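Local coordinates for ERPP protein (Borrelia burgdorferi, PDB 4BOB) that probably binds the host complement regulator factor H as an outer surface lipoprotein of the Lyme disease spirochaete, at residues I39-N44 against T49-L54; I63-N68 against A74-L79; K106-S111 against A150-P155; I121-S126 against H132-G137; D138-N141 against D147-A150. All coordinates share one frame; numbering follows the deposited sequence.

Followed from the N terminus, the chain first closes a short loop at interaction 1, pairing strands 34-42 and 48-58. It then closes a second hairpin at interaction 2, between strands 63-69 and 72-79. Residues 106-111 open interaction 3, whose other half arrives only with strand 149-155. Interaction 4, the hairpin of strands 119-126 and 131-139, is wholly enclosed by that long connection. Interaction 5 follows in series, joins strands 131-139 and 149-155, and ends at Ala150, which it shares with interaction 3. Strand 149-155 pairs with 34-42, so the first and last strands meet in mid-sheet and tie both hairpin groups together, while interaction 3 attaches the 106-111 loop.

Interaction 1. Residues I39-N44 against T49-L54; sequences IKNKDN and TDLGDL
The carbonyl oxygen of Ile39 is gripped by two successive backbone amides, Leu51 N at 3.0 Å and Gly52 N at 3.1 Å, so Leu51 and Gly52 both face Ile39, a classic beta bulge. The Leu51 amide lies in the carbonyl plane on a lone pair, whereas the Gly52 amide is tilted 22° from that plane. Ile39 N answers to Gly52 O, and beyond the bulge Asn41 and Thr49 exchange a pair of backbone bonds. The extra residue shifts the register by one, so that Lys40 and Asp50 stand opposite each other at a non-hydrogen-bonded position. Their side chains run alongside one another, and Lys40 NZ forms a salt bridge of 2.6 Å with Asp50 OD1, approaching nearly along the C-O bond. On the face of Ile39, the amide of Asn41 crosses the side chain of Leu51 at about a right angle, with ND2 3.7 Å from CD2. The Asn41 torsion (chi1 62°) sets its CG between backbone N and carbonyl carbon, which brings OD1 beside Thr49 CG2. This hairpin is flanked within the sheet by strand 149-155, whose Tyr152 and Ile154 touch Ile39, and by strand 63-69, whose Leu67 packs against Ile39 and Leu51.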
# COMPACT_ATOMS: atom_id res chain seq x y z
N ILE A 39 2.25 6.85 -4.87
CA ILE A 39 3.01 6.11 -3.86
C ILE A 39 4.50 6.42 -3.98
O ILE A 39 5.02 6.58 -5.08
CB ILE A 39 2.76 4.57 -3.87
CG1 ILE A 39 3.62 3.88 -2.80
CG2 ILE A 39 2.96 3.96 -5.26
CD1 ILE A 39 2.94 2.71 -2.12
N LYS A 40 5.13 6.53 -2.81
CA LYS A 40 6.58 6.66 -2.67
C LYS A 40 7.25 5.47 -1.98
O LYS A 40 6.63 4.75 -1.20
CB LYS A 40 6.86 7.86 -1.77
CG LYS A 40 6.37 9.19 -2.28
CD LYS A 40 6.56 10.21 -1.18
CE LYS A 40 6.28 11.61 -1.69
NZ LYS A 40 7.50 12.21 -2.30
N ASN A 41 8.54 5.28 -2.24
CA ASN A 41 9.37 4.44 -1.37
C ASN A 41 10.68 5.08 -0.92
O ASN A 41 11.18 6.06 -1.49
CB ASN A 41 9.67 3.08 -1.99
CG ASN A 41 10.47 3.17 -3.29
OD1 ASN A 41 10.93 4.24 -3.71
ND2 ASN A 41 10.62 2.04 -3.95
N LYS A 42 11.25 4.48 0.12
CA LYS A 42 12.57 4.84 0.57
C LYS A 42 13.61 4.20 -0.34
O LYS A 42 13.60 2.99 -0.59
CB LYS A 42 12.75 4.43 2.02
CG LYS A 42 12.08 5.43 2.95
CD LYS A 42 12.76 5.48 4.29
CE LYS A 42 12.70 6.86 4.92
NZ LYS A 42 12.38 6.72 6.37
N ASP A 43 14.50 5.03 -0.85
CA ASP A 43 15.49 4.55 -1.78
C ASP A 43 16.67 3.94 -1.03
O ASP A 43 16.63 3.79 0.20
CB ASP A 43 15.90 5.67 -2.77
CG ASP A 43 16.70 6.82 -2.12
OD1 ASP A 43 16.99 6.82 -0.91
OD2 ASP A 43 17.03 7.74 -2.88
N ASN A 44 17.71 3.62 -1.80
CA ASN A 44 18.94 2.99 -1.30
C ASN A 44 19.63 3.68 -0.14
O ASN A 44 20.41 3.03 0.56
CB ASN A 44 19.92 2.84 -2.44
CG ASN A 44 19.43 1.85 -3.47
OD1 ASN A 44 19.70 0.66 -3.36
ND2 ASN A 44 18.64 2.33 -4.43
N THR A 49 11.41 8.71 -2.10
CA THR A 49 11.42 9.08 -3.51
C THR A 49 10.07 8.65 -4.08
O THR A 49 9.47 7.67 -3.61
CB THR A 49 12.60 8.40 -4.27
OG1 THR A 49 12.58 8.75 -5.67
CG2 THR A 49 12.57 6.89 -4.13
N ASP A 50 9.56 9.38 -5.07
CA ASP A 50 8.35 8.95 -5.75
C ASP A 50 8.61 7.69 -6.58
O ASP A 50 9.54 7.66 -7.39
CB ASP A 50 7.81 10.04 -6.66
CG ASP A 50 7.26 11.21 -5.91
OD1 ASP A 50 7.25 11.14 -4.67
OD2 ASP A 50 6.82 12.19 -6.55
N LEU A 51 7.78 6.66 -6.36
CA LEU A 51 7.86 5.36 -7.05
C LEU A 51 6.89 5.26 -8.23
O LEU A 51 7.29 4.85 -9.33
CB LEU A 51 7.52 4.26 -6.04
CG LEU A 51 7.43 2.81 -6.51
CD1 LEU A 51 8.73 2.35 -7.20
CD2 LEU A 51 7.13 1.95 -5.29
N GLY A 52 5.62 5.62 -8.01
CA GLY A 52 4.62 5.68 -9.08
C GLY A 52 3.21 5.99 -8.58
O GLY A 52 3.04 6.72 -7.59
N ASP A 53 2.21 5.44 -9.28
CA ASP A 53 0.79 5.52 -8.89
C ASP A 53 0.21 4.13 -8.57
O ASP A 53 0.54 3.14 -9.22
CB ASP A 53 -0.06 6.12 -10.01
CG ASP A 53 0.38 7.52 -10.39
OD1 ASP A 53 1.57 7.64 -10.72
OD2 ASP A 53 -0.44 8.48 -10.37
N LEU A 54 -0.69 4.11 -7.59
CA LEU A 54 -1.30 2.89 -7.08
C LEU A 54 -2.79 2.93 -7.37
O LEU A 54 -3.48 3.88 -6.98
CB LEU A 54 -1.07 2.79 -5.57
CG LEU A 54 -1.46 1.49 -4.85
CD1 LEU A 54 -0.42 0.40 -5.03
CD2 LEU A 54 -1.64 1.76 -3.36

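Interaction 2. Residues I63-N68 against A74-L79; sequences IDTGLN and ATFFSL
Thr65 faces both Phe76 and Phe77 across an antiparallel beta hairpin, a worked example of how a classic bulge fits two aromatic side chains around one residue. Phe76 N binds Thr65 O at 2.9 Å, from within the carbonyl plane and on a lone pair, while the bond from Phe77 N to the same oxygen is weak. On either side of this irregularity, Ile63 pairs with Leu79 and Leu67 with Ala74, each through two backbone hydrogen bonds. The packed face carries Ile63, Thr65 and Leu67. There Ile63 and Leu79 lie side by side, CG1 3.7 Å from CD1, and Leu79 also reaches Val84 and Phe87 of helix 84-93. Phe76 meets Tyr152 edge-to-face, extending this apolar layer toward the far half of the sheet. The loose part is the 74-75 end of the hairpin, where Ala74 is exposed on the Leu67 side and Thr75 is partly exposed. Asp64 and Thr75 form a weak polar pair: OG1 of Thr75 stands 3.3 Å from Asp64 OD1 and can give the carboxylate a weak hydrogen bond at most. The detail that knits the tight side is the Thr65 hydroxyl: with chi1 at 85°, OG1 donates to Phe77 O at 3.0 Å, comes to the edge of the Phe76 ring 3.7 Å from CD2, and sits over the centre of the Phe77 ring, 3.8 Å above its plane.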
# COMPACT_ATOMS: atom_id res chain seq x y z
N ILE A 63 -10.68 -5.74 -1.80
CA ILE A 63 -10.04 -4.65 -2.54
C ILE A 63 -8.89 -5.32 -3.29
O ILE A 63 -8.23 -6.21 -2.74
CB ILE A 63 -9.38 -3.58 -1.59
CG1 ILE A 63 -10.26 -3.19 -0.38
CG2 ILE A 63 -8.91 -2.35 -2.37
CD1 ILE A 63 -11.13 -1.95 -0.55
N ASP A 64 -8.65 -4.92 -4.54
CA ASP A 64 -7.35 -5.14 -5.16
C ASP A 64 -6.68 -3.79 -5.24
O ASP A 64 -7.35 -2.77 -5.44
CB ASP A 64 -7.42 -5.71 -6.58
CG ASP A 64 -6.02 -6.06 -7.15
OD1 ASP A 64 -5.38 -6.96 -6.59
OD2 ASP A 64 -5.55 -5.44 -8.13
N THR A 65 -5.36 -3.78 -5.08
CA THR A 65 -4.54 -2.62 -5.40
C THR A 65 -3.34 -3.09 -6.21
O THR A 65 -2.76 -4.14 -5.93
CB THR A 65 -4.04 -1.88 -4.14
OG1 THR A 65 -2.86 -2.51 -3.68
CG2 THR A 65 -5.09 -1.90 -3.01
N GLY A 66 -2.98 -2.30 -7.23
CA GLY A 66 -1.91 -2.64 -8.17
C GLY A 66 -0.94 -1.51 -8.46
O GLY A 66 -1.33 -0.33 -8.56
N LEU A 67 0.32 -1.87 -8.61
CA LEU A 67 1.40 -0.91 -8.80
C LEU A 67 1.75 -0.76 -10.28
O LEU A 67 2.19 -1.72 -10.93
CB LEU A 67 2.66 -1.34 -8.02
CG LEU A 67 3.87 -0.36 -8.02
CD1 LEU A 67 3.48 1.11 -7.79
CD2 LEU A 67 4.91 -0.80 -7.01
N ASN A 68 1.57 0.46 -10.77
CA ASN A 68 2.17 0.91 -12.03
C ASN A 68 3.39 1.78 -11.75
O ASN A 68 3.29 2.99 -11.70
CB ASN A 68 1.16 1.69 -12.84
CG ASN A 68 -0.12 0.95 -12.99
OD1 ASN A 68 -1.10 1.27 -12.34
ND2 ASN A 68 -0.10 -0.08 -13.80
N ALA A 74 1.52 -4.47 -12.22
CA ALA A 74 1.25 -5.73 -11.54
C ALA A 74 0.66 -5.54 -10.13
O ALA A 74 0.93 -4.55 -9.46
CB ALA A 74 2.53 -6.56 -11.47
N THR A 75 -0.16 -6.49 -9.70
CA THR A 75 -0.81 -6.44 -8.37
C THR A 75 0.17 -6.29 -7.19
O THR A 75 1.19 -7.01 -7.07
CB THR A 75 -1.76 -7.67 -8.14
OG1 THR A 75 -2.98 -7.46 -8.86
CG2 THR A 75 -2.09 -7.87 -6.64
N PHE A 76 -0.21 -5.39 -6.30
CA PHE A 76 0.63 -4.92 -5.19
C PHE A 76 0.25 -5.68 -3.91
O PHE A 76 1.05 -6.44 -3.37
CB PHE A 76 0.43 -3.41 -5.06
CG PHE A 76 1.28 -2.77 -4.01
CD1 PHE A 76 2.67 -2.85 -4.10
CD2 PHE A 76 0.71 -2.10 -2.94
CE1 PHE A 76 3.48 -2.25 -3.14
CE2 PHE A 76 1.51 -1.50 -1.98
CZ PHE A 76 2.89 -1.57 -2.09
N PHE A 77 -0.98 -5.48 -3.44
CA PHE A 77 -1.57 -6.32 -2.38
C PHE A 77 -3.09 -6.26 -2.47
O PHE A 77 -3.63 -5.27 -2.97
CB PHE A 77 -1.13 -5.92 -0.97
CG PHE A 77 -1.71 -4.60 -0.49
CD1 PHE A 77 -3.07 -4.47 -0.20
CD2 PHE A 77 -0.88 -3.49 -0.30
CE1 PHE A 77 -3.57 -3.25 0.25
CE2 PHE A 77 -1.39 -2.29 0.15
CZ PHE A 77 -2.73 -2.17 0.41
N SER A 78 -3.73 -7.31 -1.96
CA SER A 78 -5.18 -7.46 -1.95
C SER A 78 -5.66 -8.01 -0.59
O SER A 78 -4.87 -8.47 0.23
CB SER A 78 -5.62 -8.42 -3.05
OG SER A 78 -5.25 -9.76 -2.72
N LEU A 79 -6.97 -7.97 -0.38
CA LEU A 79 -7.59 -8.28 0.91
C LEU A 79 -9.08 -8.47 0.68
O LEU A 79 -9.64 -7.83 -0.20
CB LEU A 79 -7.34 -7.13 1.87
CG LEU A 79 -8.00 -5.83 1.40
CD1 LEU A 79 -9.25 -5.56 2.24
CD2 LEU A 79 -7.05 -4.64 1.43

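Interaction 3. Residues K106-S111 against A150-P155; sequences KYEQSS and AEYAIP
Glu108 and Tyr152 approach from opposite directions, and the tyrosine hydroxyl OH donates to the carboxylate oxygen OE2, with the two atoms modelled 2.5 Å apart. OE2 arrives at the edge of the phenol ring and near its plane, but the carboxylate is turned 48° against the ring, so the two flat groups do not stack. Ala150 completes the first shell: its methyl CB touches OE1 at 3.6 Å and lies 3.8 Å from Glu108 CG, lining the flank of the acid. Past CG the Glu108 chain is extended (chi2 162°), which carries the carboxylate from the loop across to the strand. The next shell holds this buried group by both oxygens. OE2 also accepts from Tyr105 N, while OE1 accepts from Tyr102 OH and Asp138 N. Four hydrogen bonds therefore converge on one carboxylate, an environment that would be expected to stabilise its negative charge and to fix its rotation. The Glu108 carbonyl oxygen in turn receives Ser111 N at 3.3 Å, which folds the loop back on itself. Through a single acid, the loop between strands 101-102 and 115-116 is thus fastened over strand 149-155, at a point where that strand lies between strands 34-42 and 131-139 and where Tyr152 packs on Leu51 of strand 48-58.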
# COMPACT_ATOMS: atom_id res chain seq x y z
N LYS A 106 9.51 -5.19 -7.06
CA LYS A 106 10.41 -6.23 -7.57
C LYS A 106 11.52 -6.64 -6.60
O LYS A 106 11.85 -7.82 -6.45
CB LYS A 106 10.96 -5.85 -8.95
CG LYS A 106 11.40 -4.41 -9.19
CD LYS A 106 11.80 -4.27 -10.67
CE LYS A 106 12.01 -2.83 -11.15
NZ LYS A 106 13.07 -2.73 -12.21
N TYR A 107 12.05 -5.65 -5.91
CA TYR A 107 13.19 -5.81 -4.99
C TYR A 107 12.90 -6.62 -3.77
O TYR A 107 13.82 -7.15 -3.15
CB TYR A 107 13.64 -4.43 -4.50
CG TYR A 107 14.14 -3.65 -5.64
CD1 TYR A 107 15.30 -4.07 -6.30
CD2 TYR A 107 13.43 -2.55 -6.12
CE1 TYR A 107 15.79 -3.39 -7.39
CE2 TYR A 107 13.91 -1.84 -7.22
CZ TYR A 107 15.08 -2.27 -7.85
OH TYR A 107 15.56 -1.60 -8.93
N GLU A 108 11.63 -6.64 -3.40
CA GLU A 108 11.21 -7.40 -2.25
C GLU A 108 10.82 -8.81 -2.68
O GLU A 108 10.36 -9.12 -3.78
CB GLU A 108 10.03 -6.77 -1.52
CG GLU A 108 9.81 -5.31 -1.77
CD GLU A 108 8.43 -4.94 -1.36
OE1 GLU A 108 8.08 -5.29 -0.21
OE2 GLU A 108 7.70 -4.34 -2.19
N GLN A 109 10.95 -9.65 -1.71
CA GLN A 109 11.19 -11.02 -1.96
C GLN A 109 9.92 -11.82 -2.34
O GLN A 109 9.93 -12.73 -3.17
CB GLN A 109 11.87 -11.42 -0.69
CG GLN A 109 11.81 -12.84 -0.29
CD GLN A 109 13.03 -13.17 0.53
OE1 GLN A 109 13.86 -12.28 0.89
NE2 GLN A 109 13.17 -14.43 0.83
N SER A 110 8.83 -11.40 -1.71
CA SER A 110 7.44 -11.77 -1.97
C SER A 110 6.81 -11.33 -3.30
O SER A 110 5.60 -11.43 -3.42
CB SER A 110 6.65 -11.02 -0.91
OG SER A 110 7.12 -9.64 -0.90
N SER A 111 7.57 -10.79 -4.26
CA SER A 111 6.94 -10.36 -5.52
C SER A 111 6.81 -11.47 -6.53
O SER A 111 5.85 -11.47 -7.31
CB SER A 111 7.61 -9.13 -6.16
OG SER A 111 9.00 -9.14 -6.02
N ALA A 150 11.25 -3.25 2.80
CA ALA A 150 10.90 -2.06 1.98
C ALA A 150 10.00 -1.12 2.79
O ALA A 150 9.25 -1.56 3.67
CB ALA A 150 10.22 -2.49 0.69
N GLU A 151 10.06 0.18 2.50
CA GLU A 151 9.25 1.18 3.22
C GLU A 151 8.41 2.01 2.23
O GLU A 151 8.88 2.35 1.14
CB GLU A 151 10.16 2.06 4.09
CG GLU A 151 9.46 2.89 5.17
CD GLU A 151 10.16 2.91 6.52
OE1 GLU A 151 11.38 2.60 6.59
OE2 GLU A 151 9.50 3.22 7.54
N TYR A 152 7.17 2.31 2.61
CA TYR A 152 6.22 2.94 1.67
C TYR A 152 5.37 4.05 2.30
O TYR A 152 5.10 4.03 3.51
CB TYR A 152 5.26 1.89 1.08
CG TYR A 152 5.88 0.89 0.12
CD1 TYR A 152 6.12 1.22 -1.22
CD2 TYR A 152 6.19 -0.40 0.55
CE1 TYR A 152 6.68 0.30 -2.10
CE2 TYR A 152 6.75 -1.32 -0.32
CZ TYR A 152 6.99 -0.96 -1.64
OH TYR A 152 7.54 -1.87 -2.53
N ALA A 153 4.90 4.97 1.45
CA ALA A 153 4.24 6.21 1.86
C ALA A 153 3.30 6.70 0.79
O ALA A 153 3.73 6.92 -0.35
CB ALA A 153 5.27 7.31 2.17
N ILE A 154 2.03 6.87 1.19
CA ILE A 154 0.95 7.40 0.34
C ILE A 154 0.33 8.64 1.02
O ILE A 154 0.13 8.61 2.23
CB ILE A 154 -0.12 6.31 0.12
CG1 ILE A 154 0.38 5.29 -0.90
CG2 ILE A 154 -1.44 6.87 -0.38
CD1 ILE A 154 -0.46 4.03 -0.94
N PRO A 155 0.03 9.72 0.28
CA PRO A 155 -0.44 10.92 1.01
C PRO A 155 -1.80 10.70 1.65
O PRO A 155 -2.66 10.06 1.08
CB PRO A 155 -0.53 11.99 -0.09
CG PRO A 155 -0.82 11.20 -1.32
CD PRO A 155 0.02 9.96 -1.18

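Interaction 4. Residues I121-S126 against H132-G137; sequences ITKIES and HIAFLG
An antiparallel beta hairpin brings Lys123 opposite Ala134 and Glu125 opposite His132, each a hydrogen-bonded pair. Lys123 N gives to Ala134 O at 2.7 Å and Ala134 N returns the bond to Lys123 O. Between these pairs Ile124 faces Ile133 at a non-hydrogen-bonded position, and the peptide edges there come together through CA-H...O contacts, as from Ile133 CA to Lys123 O at 3.3 Å. The isoleucine side chains cross at a slant and meet through their end methyls, CD1 of Ile124 to CD1 of Ile133, 3.5 Å apart. Within the sheet, strand 119-126 lies between strand 131-139 and the short outermost strand 96-98, and the hairpin's Thr122, Ile124 and Ile133 face receives helices 84-93 and 156-162, with Met91, Leu156 and Leu159 in contact. Thr122 turns CG2 anti to its carbonyl carbon, placing that methyl alongside Phe135 CB at 3.8 Å and against Ile133 CG2, while its hydroxyl OG1 bonds to Gly95 N and Ala90 O. On the other face, the Ala134 methyl CB lies 3.8 Å from Lys123 CG and 4.1 Å from Glu125 CD, and the His132 imidazole has ND1 bonded to Ala130 O.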
# COMPACT_ATOMS: atom_id res chain seq x y z
N ILE A 121 0.81 -2.63 8.41
CA ILE A 121 0.81 -1.84 9.64
C ILE A 121 1.27 -0.42 9.31
O ILE A 121 2.42 -0.19 8.83
CB ILE A 121 1.74 -2.46 10.69
CG1 ILE A 121 1.23 -3.85 11.09
CG2 ILE A 121 1.84 -1.59 11.92
CD1 ILE A 121 2.33 -4.76 11.59
N THR A 122 0.37 0.53 9.54
CA THR A 122 0.50 1.88 8.99
C THR A 122 0.75 2.95 10.06
O THR A 122 0.23 2.85 11.18
CB THR A 122 -0.76 2.26 8.18
OG1 THR A 122 -1.93 1.79 8.87
CG2 THR A 122 -0.70 1.69 6.78
N LYS A 123 1.53 3.97 9.70
CA LYS A 123 1.67 5.18 10.52
C LYS A 123 1.34 6.45 9.70
O LYS A 123 1.36 6.41 8.45
CB LYS A 123 3.07 5.27 11.17
CG LYS A 123 4.25 5.27 10.21
CD LYS A 123 5.58 5.32 10.97
CE LYS A 123 6.65 4.37 10.43
NZ LYS A 123 7.64 3.99 11.49
N ILE A 124 1.00 7.53 10.42
CA ILE A 124 0.91 8.88 9.82
C ILE A 124 2.33 9.40 9.79
O ILE A 124 3.11 9.18 10.72
CB ILE A 124 0.00 9.89 10.59
CG1 ILE A 124 -1.36 9.30 10.96
CG2 ILE A 124 -0.28 11.14 9.75
CD1 ILE A 124 -2.17 8.85 9.78
N GLU A 125 2.69 10.08 8.72
CA GLU A 125 4.02 10.67 8.61
C GLU A 125 3.99 11.89 7.72
O GLU A 125 3.62 11.78 6.55
CB GLU A 125 5.03 9.66 8.06
CG GLU A 125 6.00 9.14 9.09
CD GLU A 125 7.06 8.25 8.48
OE1 GLU A 125 7.53 8.55 7.35
OE2 GLU A 125 7.44 7.25 9.14
N SER A 126 4.35 13.03 8.30
CA SER A 126 4.58 14.25 7.54
C SER A 126 5.91 14.03 6.83
O SER A 126 6.86 13.58 7.46
CB SER A 126 4.66 15.46 8.50
OG SER A 126 3.71 16.46 8.16
N HIS A 132 1.51 11.56 5.26
CA HIS A 132 1.32 10.34 4.45
C HIS A 132 1.02 9.17 5.33
O HIS A 132 1.38 9.16 6.50
CB HIS A 132 2.59 9.95 3.72
CG HIS A 132 2.97 10.86 2.60
ND1 HIS A 132 3.38 12.16 2.81
CD2 HIS A 132 3.08 10.64 1.27
CE1 HIS A 132 3.68 12.71 1.65
NE2 HIS A 132 3.52 11.80 0.70
N ILE A 133 0.41 8.16 4.74
CA ILE A 133 0.27 6.85 5.36
C ILE A 133 1.54 6.07 5.00
O ILE A 133 1.84 5.85 3.82
CB ILE A 133 -1.01 6.13 4.84
CG1 ILE A 133 -2.29 6.76 5.43
CG2 ILE A 133 -0.98 4.64 5.13
CD1 ILE A 133 -2.39 6.73 6.95
N ALA A 134 2.31 5.68 6.01
CA ALA A 134 3.55 4.95 5.77
C ALA A 134 3.43 3.54 6.34
O ALA A 134 2.84 3.37 7.40
CB ALA A 134 4.71 5.68 6.41
N PHE A 135 4.00 2.55 5.64
CA PHE A 135 4.05 1.15 6.13
C PHE A 135 5.27 0.42 5.55
O PHE A 135 5.77 0.77 4.48
CB PHE A 135 2.75 0.39 5.78
CG PHE A 135 2.43 0.42 4.30
CD1 PHE A 135 1.78 1.50 3.74
CD2 PHE A 135 2.83 -0.61 3.47
CE1 PHE A 135 1.51 1.55 2.39
CE2 PHE A 135 2.56 -0.56 2.11
CZ PHE A 135 1.90 0.52 1.57
N LEU A 136 5.74 -0.60 6.27
CA LEU A 136 6.83 -1.49 5.79
C LEU A 136 6.35 -2.59 4.82
O LEU A 136 5.25 -3.16 4.98
CB LEU A 136 7.53 -2.15 6.98
CG LEU A 136 8.12 -1.16 7.99
CD1 LEU A 136 8.59 -1.86 9.27
CD2 LEU A 136 9.24 -0.35 7.36
N GLY A 137 7.18 -2.89 3.83
CA GLY A 137 6.90 -3.97 2.90
C GLY A 137 7.59 -5.24 3.39
O GLY A 137 7.71 -5.47 4.60

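Interaction 5. Residues D138-N141 against D147-A150; sequences DKIN and DKTA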
# COMPACT_ATOMS: atom_id res chain seq x y z
N ASP A 138 8.05 -6.03 2.43
CA ASP A 138 8.83 -7.25 2.68
C ASP A 138 10.35 -7.00 2.58
O ASP A 138 10.82 -6.01 2.01
CB ASP A 138 8.39 -8.37 1.70
CG ASP A 138 8.94 -9.77 2.07
OD1 ASP A 138 9.49 -9.93 3.18
OD2 ASP A 138 8.84 -10.73 1.27
N LYS A 139 11.09 -7.91 3.22
CA LYS A 139 12.50 -8.23 2.90
C LYS A 139 12.98 -8.22 1.44
O LYS A 139 12.40 -8.86 0.54
CB LYS A 139 12.81 -9.71 3.25
CG LYS A 139 13.65 -9.98 4.48
CD LYS A 139 13.52 -11.46 4.86
CE LYS A 139 14.77 -12.07 5.52
NZ LYS A 139 15.01 -13.50 5.16
N ILE A 140 14.11 -7.58 1.27
CA ILE A 140 14.69 -7.30 -0.02
C ILE A 140 15.82 -8.29 -0.25
O ILE A 140 16.50 -8.70 0.69
CB ILE A 140 15.22 -5.85 -0.04
CG1 ILE A 140 14.06 -4.90 -0.32
CG2 ILE A 140 16.36 -5.66 -1.05
CD1 ILE A 140 14.24 -3.54 0.30
N ASN A 141 15.98 -8.70 -1.50
CA ASN A 141 17.32 -9.00 -2.03
C ASN A 141 17.37 -8.75 -3.55
O ASN A 141 16.60 -7.93 -4.10
CB ASN A 141 17.75 -10.43 -1.68
CG ASN A 141 19.22 -10.51 -1.28
OD1 ASN A 141 19.71 -9.69 -0.51
ND2 ASN A 141 19.91 -11.52 -1.79
N ASP A 147 18.89 -7.45 8.45
CA ASP A 147 17.57 -7.56 7.83
C ASP A 147 16.88 -6.24 7.50
O ASP A 147 16.45 -5.51 8.39
CB ASP A 147 16.65 -8.42 8.69
CG ASP A 147 15.57 -9.08 7.87
OD1 ASP A 147 15.94 -9.77 6.89
OD2 ASP A 147 14.37 -8.89 8.18
N LYS A 148 16.75 -5.96 6.20
CA LYS A 148 16.18 -4.72 5.67
C LYS A 148 14.91 -5.03 4.88
O LYS A 148 14.92 -5.91 4.02
CB LYS A 148 17.18 -4.04 4.73
CG LYS A 148 17.01 -2.55 4.56
CD LYS A 148 18.02 -1.97 3.56
CE LYS A 148 17.45 -1.88 2.14
NZ LYS A 148 18.48 -1.87 1.05
N THR A 149 13.84 -4.30 5.19
CA THR A 149 12.53 -4.44 4.55
C THR A 149 12.28 -3.22 3.63
O THR A 149 13.04 -2.26 3.68
CB THR A 149 11.45 -4.57 5.65
OG1 THR A 149 10.42 -5.47 5.24
CG2 THR A 149 10.87 -3.21 6.05
N ALA A 150 11.25 -3.25 2.80
CA ALA A 150 10.90 -2.06 1.98
C ALA A 150 10.00 -1.12 2.79
O ALA A 150 9.25 -1.56 3.67
CB ALA A 150 10.22 -2.49 0.69
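The flat carboxylate of Asp147 meets the side chain of Lys139 through OD1, with Lys139 CG 3.3 Å away. Lys139 CG and CE sit on opposite sides of the carboxylate plane, each close to it, so the aliphatic chain passes across the oxygen and does not lie over a face. The two side chains cross at about a right angle. Bends at chi3 and chi4 take the lysine end past the acid, and NZ stays 4.2 Å from Asp147 OD1, beyond a salt bridge. A second flat group is the peptide joining Asp138 to Lys139, which has Thr149 OG1 over one face, 3.1 Å from Asp138 C; that hydroxyl is hydrogen-bonded to Gly137 O. From the same side Ala150 N gives a 2.9 Å hydrogen bond to Asp138 O, standing 46° out of the carbonyl plane and not on a lone pair. Further along, the bond from Ile140 N to Lys148 O is weak, and Ile140 CD1 packs against Ala150 CB at 4.2 Å. This solvent-facing end of the hairpin between strands 131-139 and 149-155 is where the strands give way to loop, and the 106-111 loop lies against it, Ser110 N bonding to Asp138 OD2.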